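Local structure of alpha-galacturonidase (Bacillus subtilis, 3FEF) at residues Ile8-Gly13 / Ile78-Ile83. The protein hydrolyses alpha-1,4-linked di-galacturonate to galacturonate as a family 4 glycoside hydrolase that uses NAD(+) and manganese as cofactors. Numbering follows the deposited sequence.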
loop_
_atom_site.group_PDB
_atom_site.type_symbol
_atom_site.label_atom_id
_atom_site.label_comp_id
_atom_site.label_asym_id
_atom_site.label_seq_id
_atom_site.Cartn_x
_atom_site.Cartn_y
_atom_site.Cartn_z
ATOM N N ILE A 8 -3.576 7.303 38.018
ATOM C CA ILE A 8 -2.461 7.579 37.142
ATOM C C ILE A 8 -1.205 6.884 37.668
ATOM O O ILE A 8 -0.835 7.029 38.837
ATOM C CB ILE A 8 -2.213 9.086 37.073
ATOM C CG1 ILE A 8 -3.427 9.810 36.481
ATOM C CG2 ILE A 8 -0.966 9.395 36.245
ATOM C CD1 ILE A 8 -3.338 11.353 36.609
ATOM N N ALA A 9 -0.568 6.091 36.819
ATOM C CA ALA A 9 0.723 5.533 37.160
ATOM C C ALA A 9 1.765 6.458 36.551
ATOM O O ALA A 9 1.664 6.843 35.387
ATOM C CB ALA A 9 0.861 4.141 36.616
ATOM N N TYR A 10 2.752 6.844 37.341
ATOM C CA TYR A 10 3.785 7.733 36.840
ATOM C C TYR A 10 5.149 7.067 36.895
ATOM O O TYR A 10 5.698 6.890 37.977
ATOM C CB TYR A 10 3.836 9.017 37.651
ATOM C CG TYR A 10 4.524 10.097 36.883
ATOM C CD1 TYR A 10 3.812 11.154 36.369
ATOM C CD2 TYR A 10 5.876 10.014 36.596
ATOM C CE1 TYR A 10 4.426 12.135 35.632
ATOM C CE2 TYR A 10 6.500 10.991 35.861
ATOM C CZ TYR A 10 5.762 12.047 35.375
ATOM O OH TYR A 10 6.363 13.025 34.637
ATOM N N ILE A 11 5.692 6.715 35.727
ATOM C CA ILE A 11 7.011 6.108 35.626
ATOM C C ILE A 11 8.075 7.177 35.374
ATOM O O ILE A 11 8.081 7.857 34.343
ATOM C CB ILE A 11 7.048 5.042 34.521
ATOM C CG1 ILE A 11 5.949 4.014 34.761
ATOM C CG2 ILE A 11 8.421 4.386 34.472
ATOM C CD1 ILE A 11 5.741 3.054 33.625
ATOM N N GLY A 12 8.974 7.323 36.346
ATOM C CA GLY A 12 9.928 8.410 36.387
ATOM C C GLY A 12 9.398 9.390 37.409
ATOM O O GLY A 12 9.686 10.602 37.346
ATOM N N GLY A 13 8.629 8.857 38.364
ATOM C CA GLY A 13 7.935 9.665 39.378
ATOM C C GLY A 13 8.791 10.500 40.325
ATOM O O GLY A 13 8.264 11.207 41.198
ATOM N N ILE A 78 -4.234 5.692 33.371
ATOM C CA ILE A 78 -3.299 6.454 32.575
ATOM C C ILE A 78 -1.906 6.070 33.042
ATOM O O ILE A 78 -1.703 5.851 34.240
ATOM C CB ILE A 78 -3.500 7.969 32.798
ATOM C CG1 ILE A 78 -4.934 8.380 32.422
ATOM C CG2 ILE A 78 -2.466 8.767 32.044
ATOM C CD1 ILE A 78 -5.276 8.218 30.945
ATOM N N VAL A 79 -0.974 5.950 32.095
ATOM C CA VAL A 79 0.453 5.728 32.395
ATOM C C VAL A 79 1.276 6.825 31.734
ATOM O O VAL A 79 1.247 7.002 30.510
ATOM C CB VAL A 79 0.963 4.326 31.933
ATOM C CG1 VAL A 79 2.396 4.112 32.362
ATOM C CG2 VAL A 79 0.096 3.222 32.530
ATOM N N ILE A 80 1.989 7.583 32.557
ATOM C CA ILE A 80 2.856 8.626 32.070
ATOM C C ILE A 80 4.285 8.153 32.242
ATOM O O ILE A 80 4.644 7.585 33.284
ATOM C CB ILE A 80 2.653 9.900 32.889
ATOM C CG1 ILE A 80 1.196 10.362 32.770
ATOM C CG2 ILE A 80 3.662 10.984 32.475
ATOM C CD1 ILE A 80 0.888 11.489 33.683
ATOM N N ILE A 81 5.100 8.371 31.215
ATOM C CA ILE A 81 6.496 7.974 31.262
ATOM C C ILE A 81 7.392 9.164 30.985
ATOM O O ILE A 81 7.333 9.786 29.908
ATOM C CB ILE A 81 6.839 6.880 30.228
ATOM C CG1 ILE A 81 5.814 5.746 30.297
ATOM C CG2 ILE A 81 8.277 6.378 30.453
ATOM C CD1 ILE A 81 5.923 4.753 29.119
ATOM N N SER A 82 8.231 9.460 31.965
ATOM C CA SER A 82 9.189 10.519 31.843
ATOM C C SER A 82 10.451 10.148 32.599
ATOM O O SER A 82 10.636 10.561 33.744
ATOM C CB SER A 82 8.596 11.783 32.444
ATOM O OG SER A 82 9.622 12.683 32.731
ATOM N N ILE A 83 11.300 9.342 31.976
ATOM C CA ILE A 83 12.534 8.895 32.611
ATOM C C ILE A 83 13.744 9.351 31.828
ATOM O O ILE A 83 13.637 9.802 30.682
ATOM C CB ILE A 83 12.623 7.371 32.684
ATOM C CG1 ILE A 83 12.569 6.779 31.278
ATOM C CG2 ILE A 83 11.526 6.788 33.592
ATOM C CD1 ILE A 83 12.689 5.298 31.273
#
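The first and fourth strands of the Rossmann-type sheet, 6-11 and 78-81, lie side by side at its centre, with Ile8, Ala9, Tyr10 and Ile11 level with Ile78, Val79, Ile80 and Ile81. Four nearly straight backbone hydrogen bonds join them in the parallel pattern: Ala9 N to Ile78 O, Ile80 N to Ala9 O, Ile11 N to Ile80 O and, just past the end of strand 78-81, Ser82 N to Ile11 O (2.9 Å). Beta-branched isoleucine and valine suit the extended backbone and fill both buried faces. On one face Ile80 CD1 meets Ile8 CG2 at 3.8 Å, while Ile80 CB lies over the Tyr10 ring, 4.2 Å from the centroid, in a CH-pi contact, and its CG2 branch comes to 3.4 Å from Tyr10 CE1. With CG turned anti to the backbone N (chi1 -160°), the ring rises from the sheet and leans toward the C-terminal end of strand 78-81, bringing OH to 3.4 Å from Ser82 CB; Trp18, Ala19 and Leu22 of helix 18-28 also pack on it. An alanine in place of Tyr10 would probably leave Ile80 and Ser82 without their aromatic neighbour and open a gap beneath that helix. On the other face, Ile11 CD1 touches Val79 CG1 at 3.7 Å. At Gly12 (phi 103°) a CB would jam against Ile11 O and collide with Ser82 O, so backbone and neighbour both call for glycine. A glycine-rich turn after the first strand, here type II from Tyr10 to Gly13, is characteristic of the dinucleotide-binding Rossmann fold, consistent with NAD(+) binding here.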